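Local structure of BtGH115A (Bacteroides thetaiotaomicron, 5BY3) at residues G371-R382 / Q417-Q427. The protein is a glycoside hydrolase of family GH115, a 4-O-methyl-alpha-glucuronidase with specificity for decorated arabinogalactans. Numbering follows the deposited sequence.
Sequences GYIRHFPTAEER and QMKQAYDQGIQ
Phe376 turns its ring edge to the last turn of helix 411-423 at Ala421 and meets Gln424 just beyond the helix end; apolar contacts of this kind form the middle of the interface. With CG beside the backbone N and anti to the carbonyl carbon (chi1 -65°), the ring places CE2 3.8 Å from Ala421 CA, while CD2 comes within 3.6 Å of Gln424 CB. Alanine suits that place, since its short side chain lets the ring approach the main chain. Ile373 CG2, from the same loop, sits over one face of the phenyl ring near its rim, and Ile373 CD1 reaches 3.7 Å from Ala421 CB and also touches the selenium of Met418. Farther along, Pro377 crosses Ile426 at about a right angle, its CD 3.7 Å from Ile426 CG1. A serine in place of Phe376 would probably open a gap between Ile373 and Gln424 and leave the Ala421 backbone less well covered.

At the other end of the contact the bent Gln417 side chain lies by Gly371, its CG 3.2 Å from Gly371 O. By the helix end, the extended Arg382 (chi1 -176°) spreads one guanidinium face over Gly425 CA, and NH1 gives a weak hydrogen bond to Asp423 O at 3.3 Å. Gly425, at positive phi, has no side chain to collide with that arginine. Within 371-382, Glu381 OE1 accepts from Thr378 N at 2.7 Å and from His375 NE2 at 3.1 Å, with OE1 close to the plane of the imidazole ring; the carboxylate thus ties the loop to the helix whose N-cap position is Thr378, and its OE2 is hydrogen-bonded to Tyr351 OH.

Gly425 is the C' residue of a Schellman motif, with Ile426 N bonded to Ala421 O, that closes helix 411-423 before strand 429-433. Loop 371-378, which follows strand 362-366, packs on this helix, as neighbouring beta-alpha units do in a TIM-barrel-type domain.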
loop_
_atom_site.group_PDB
_atom_site.type_symbol
_atom_site.label_atom_id
_atom_site.label_comp_id
_atom_site.label_asym_id
_atom_site.label_seq_id
_atom_site.Cartn_x
_atom_site.Cartn_y
_atom_site.Cartn_z
ATOM N N GLY A 371 5.148 -3.087 6.089
ATOM C CA GLY A 371 3.701 -3.132 6.312
ATOM C C GLY A 371 3.259 -3.399 7.752
ATOM O O GLY A 371 2.088 -3.766 8.001
ATOM N N TYR A 372 4.197 -3.229 8.695
ATOM C CA TYR A 372 3.896 -3.235 10.137
ATOM C C TYR A 372 4.022 -1.861 10.765
ATOM O O TYR A 372 5.134 -1.324 10.933
ATOM C CB TYR A 372 4.790 -4.223 10.876
ATOM C CG TYR A 372 4.657 -5.634 10.349
ATOM C CD1 TYR A 372 3.541 -6.435 10.682
ATOM C CD2 TYR A 372 5.630 -6.169 9.476
ATOM C CE1 TYR A 372 3.421 -7.748 10.205
ATOM C CE2 TYR A 372 5.503 -7.459 8.985
ATOM C CZ TYR A 372 4.408 -8.240 9.345
ATOM O OH TYR A 372 4.346 -9.525 8.867
ATOM N N ILE A 373 2.870 -1.287 11.095
ATOM C CA ILE A 373 2.784 0.069 11.705
ATOM C C ILE A 373 3.571 0.165 13.025
ATOM O O ILE A 373 3.326 -0.625 13.952
ATOM C CB ILE A 373 1.305 0.508 11.847
ATOM C CG1 ILE A 373 0.715 0.631 10.444
ATOM C CG2 ILE A 373 1.187 1.846 12.576
ATOM C CD1 ILE A 373 -0.792 0.809 10.364
ATOM N N ARG A 374 4.520 1.112 13.103
ATOM C CA ARG A 374 5.376 1.238 14.316
ATOM C C ARG A 374 4.637 1.870 15.531
ATOM O O ARG A 374 4.872 1.489 16.677
ATOM C CB ARG A 374 6.700 1.955 14.033
ATOM C CG ARG A 374 7.678 1.197 13.124
ATOM C CD ARG A 374 9.104 1.511 13.564
ATOM N NE ARG A 374 10.132 0.781 12.842
ATOM C CZ ARG A 374 10.744 -0.306 13.285
ATOM N NH1 ARG A 374 10.435 -0.835 14.482
ATOM N NH2 ARG A 374 11.669 -0.876 12.533
ATOM N N HIS A 375 3.731 2.816 15.284
ATOM C CA HIS A 375 3.110 3.503 16.407
ATOM C C HIS A 375 1.652 3.820 16.194
ATOM O O HIS A 375 1.264 4.387 15.159
ATOM C CB HIS A 375 3.890 4.776 16.799
ATOM C CG HIS A 375 3.321 5.475 17.989
ATOM N ND1 HIS A 375 3.736 5.205 19.274
ATOM C CD2 HIS A 375 2.330 6.396 18.096
ATOM C CE1 HIS A 375 3.040 5.945 20.119
ATOM N NE2 HIS A 375 2.173 6.667 19.431
ATOM N N PHE A 376 0.872 3.449 17.203
ATOM C CA PHE A 376 -0.551 3.777 17.325
ATOM C C PHE A 376 -0.800 4.895 18.364
ATOM O O PHE A 376 -0.183 4.875 19.442
ATOM C CB PHE A 376 -1.333 2.509 17.670
ATOM C CG PHE A 376 -1.294 1.478 16.591
ATOM C CD1 PHE A 376 -0.263 0.523 16.553
ATOM C CD2 PHE A 376 -2.266 1.478 15.568
ATOM C CE1 PHE A 376 -0.213 -0.427 15.526
ATOM C CE2 PHE A 376 -2.203 0.544 14.542
ATOM C CZ PHE A 376 -1.185 -0.427 14.536
ATOM N N PRO A 377 -1.707 5.858 18.047
ATOM C CA PRO A 377 -1.877 7.072 18.869
ATOM C C PRO A 377 -2.312 6.743 20.273
ATOM O O PRO A 377 -3.258 5.955 20.450
ATOM C CB PRO A 377 -2.994 7.854 18.164
ATOM C CG PRO A 377 -3.198 7.186 16.848
ATOM C CD PRO A 377 -2.735 5.774 16.988
ATOM N N THR A 378 -1.600 7.317 21.252
ATOM C CA THR A 378 -2.056 7.324 22.648
ATOM C C THR A 378 -3.293 8.220 22.718
ATOM O O THR A 378 -3.444 9.130 21.876
ATOM C CB THR A 378 -1.000 7.845 23.640
ATOM O OG1 THR A 378 -0.817 9.255 23.448
ATOM C CG2 THR A 378 0.350 7.085 23.516
ATOM N N ALA A 379 -4.158 7.950 23.705
ATOM C CA ALA A 379 -5.443 8.654 23.921
ATOM C C ALA A 379 -5.272 10.151 23.808
ATOM O O ALA A 379 -6.125 10.846 23.245
ATOM C CB ALA A 379 -6.033 8.283 25.272
ATOM N N GLU A 380 -4.128 10.619 24.290
ATOM C CA GLU A 380 -3.720 12.018 24.154
ATOM C C GLU A 380 -3.630 12.430 22.663
ATOM O O GLU A 380 -4.409 13.295 22.212
ATOM C CB GLU A 380 -2.423 12.286 24.986
ATOM C CG GLU A 380 -1.703 13.640 24.828
ATOM C CD GLU A 380 -2.622 14.855 24.649
ATOM O OE1 GLU A 380 -3.646 14.986 25.364
ATOM O OE2 GLU A 380 -2.318 15.696 23.769
ATOM N N GLU A 381 -2.721 11.767 21.927
ATOM C CA GLU A 381 -2.426 12.030 20.506
ATOM C C GLU A 381 -3.673 11.912 19.682
ATOM O O GLU A 381 -3.900 12.695 18.773
ATOM C CB GLU A 381 -1.356 11.066 19.973
ATOM C CG GLU A 381 0.063 11.330 20.476
ATOM C CD GLU A 381 0.951 10.078 20.503
ATOM O OE1 GLU A 381 0.445 8.945 20.583
ATOM O OE2 GLU A 381 2.192 10.213 20.475
ATOM N N ARG A 382 -4.503 10.948 20.037
ATOM C CA ARG A 382 -5.776 10.782 19.384
ATOM C C ARG A 382 -6.741 11.989 19.507
ATOM O O ARG A 382 -7.389 12.363 18.520
ATOM C CB ARG A 382 -6.412 9.497 19.884
ATOM C CG ARG A 382 -7.716 9.165 19.211
ATOM C CD ARG A 382 -8.123 7.754 19.553
ATOM N NE ARG A 382 -9.293 7.464 18.742
ATOM C CZ ARG A 382 -9.888 6.286 18.642
ATOM N NH1 ARG A 382 -9.439 5.226 19.311
ATOM N NH2 ARG A 382 -10.948 6.182 17.856
ATOM N N GLN A 417 -3.613 -4.617 9.466
ATOM C CA GLN A 417 -2.877 -3.506 9.979
ATOM C C GLN A 417 -3.668 -2.217 9.843
ATOM O O GLN A 417 -3.700 -1.425 10.789
ATOM C CB GLN A 417 -1.504 -3.390 9.319
ATOM C CG GLN A 417 -0.458 -4.377 9.861
ATOM C CD GLN A 417 -0.079 -4.075 11.311
ATOM O OE1 GLN A 417 -0.260 -4.918 12.210
ATOM N NE2 GLN A 417 0.434 -2.848 11.551
HETATM N N MSE A 418 -4.324 -2.033 8.698
HETATM C CA MSE A 418 -4.962 -0.754 8.371
HETATM C C MSE A 418 -6.303 -0.637 9.052
HETATM O O MSE A 418 -6.700 0.460 9.434
HETATM C CB MSE A 418 -5.126 -0.473 6.861
HETATM C CG MSE A 418 -3.813 -0.348 6.122
HETATM SE SE MSE A 418 -2.614 1.023 6.856
HETATM C CE MSE A 418 -3.801 2.568 6.552
ATOM N N LYS A 419 -7.013 -1.749 9.179
ATOM C CA LYS A 419 -8.215 -1.818 10.016
ATOM C C LYS A 419 -7.844 -1.422 11.455
ATOM O O LYS A 419 -8.483 -0.535 12.037
ATOM C CB LYS A 419 -8.840 -3.216 9.955
ATOM C CG LYS A 419 -9.870 -3.543 11.014
ATOM C CD LYS A 419 -11.279 -3.136 10.604
ATOM C CE LYS A 419 -12.285 -3.451 11.708
ATOM N NZ LYS A 419 -13.610 -2.864 11.367
ATOM N N GLN A 420 -6.797 -2.033 11.996
ATOM C CA GLN A 420 -6.331 -1.654 13.313
ATOM C C GLN A 420 -5.998 -0.169 13.384
ATOM O O GLN A 420 -6.402 0.493 14.335
ATOM C CB GLN A 420 -5.182 -2.526 13.813
ATOM C CG GLN A 420 -4.928 -2.382 15.317
ATOM C CD GLN A 420 -4.102 -3.515 15.887
ATOM O OE1 GLN A 420 -2.962 -3.729 15.474
ATOM N NE2 GLN A 420 -4.665 -4.243 16.841
ATOM N N ALA A 421 -5.317 0.358 12.368
ATOM C CA ALA A 421 -4.992 1.783 12.314
ATOM C C ALA A 421 -6.232 2.691 12.423
ATOM O O ALA A 421 -6.240 3.646 13.220
ATOM C CB ALA A 421 -4.194 2.105 11.055
ATOM N N TYR A 422 -7.284 2.394 11.651
ATOM C CA TYR A 422 -8.491 3.195 11.758
ATOM C C TYR A 422 -9.127 3.084 13.151
ATOM O O TYR A 422 -9.482 4.107 13.770
ATOM C CB TYR A 422 -9.472 2.864 10.661
ATOM C CG TYR A 422 -10.703 3.766 10.606
ATOM C CD1 TYR A 422 -10.720 4.907 9.802
ATOM C CD2 TYR A 422 -11.866 3.455 11.346
ATOM C CE1 TYR A 422 -11.854 5.725 9.736
ATOM C CE2 TYR A 422 -13.002 4.251 11.276
ATOM C CZ TYR A 422 -12.989 5.380 10.479
ATOM O OH TYR A 422 -14.108 6.159 10.418
ATOM N N ASP A 423 -9.241 1.856 13.638
ATOM C CA ASP A 423 -9.832 1.581 14.942
ATOM C C ASP A 423 -9.033 2.268 16.089
ATOM O O ASP A 423 -9.599 2.805 17.044
ATOM C CB ASP A 423 -9.921 0.059 15.160
ATOM C CG ASP A 423 -11.080 -0.602 14.399
ATOM O OD1 ASP A 423 -11.921 0.094 13.778
ATOM O OD2 ASP A 423 -11.160 -1.857 14.450
ATOM N N GLN A 424 -7.716 2.273 15.969
ATOM C CA GLN A 424 -6.891 2.992 16.923
ATOM C C GLN A 424 -6.868 4.501 16.673
ATOM O O GLN A 424 -6.075 5.204 17.268
ATOM C CB GLN A 424 -5.469 2.417 16.999
ATOM C CG GLN A 424 -5.374 0.963 17.484
ATOM C CD GLN A 424 -5.931 0.725 18.880
ATOM O OE1 GLN A 424 -6.689 -0.225 19.117
ATOM N NE2 GLN A 424 -5.567 1.588 19.807
ATOM N N GLY A 425 -7.745 5.003 15.814
ATOM C CA GLY A 425 -7.892 6.442 15.676
ATOM C C GLY A 425 -6.998 7.133 14.657
ATOM O O GLY A 425 -6.946 8.366 14.643
ATOM N N ILE A 426 -6.311 6.365 13.796
ATOM C CA ILE A 426 -5.584 6.969 12.654
ATOM C C ILE A 426 -6.601 7.161 11.507
ATOM O O ILE A 426 -6.846 6.231 10.728
ATOM C CB ILE A 426 -4.359 6.132 12.224
ATOM C CG1 ILE A 426 -3.397 5.972 13.400
ATOM C CG2 ILE A 426 -3.686 6.740 10.996
ATOM C CD1 ILE A 426 -2.174 5.091 13.187
ATOM N N GLN A 427 -7.198 8.356 11.426
ATOM C CA GLN A 427 -8.358 8.596 10.551
ATOM C C GLN A 427 -8.270 9.854 9.683
ATOM O O GLN A 427 -9.200 10.191 8.922
ATOM C CB GLN A 427 -9.644 8.672 11.372
ATOM C CG GLN A 427 -9.909 7.511 12.318
ATOM C CD GLN A 427 -11.317 7.531 12.920
ATOM O OE1 GLN A 427 -12.127 8.434 12.668
ATOM N NE2 GLN A 427 -11.612 6.522 13.714
#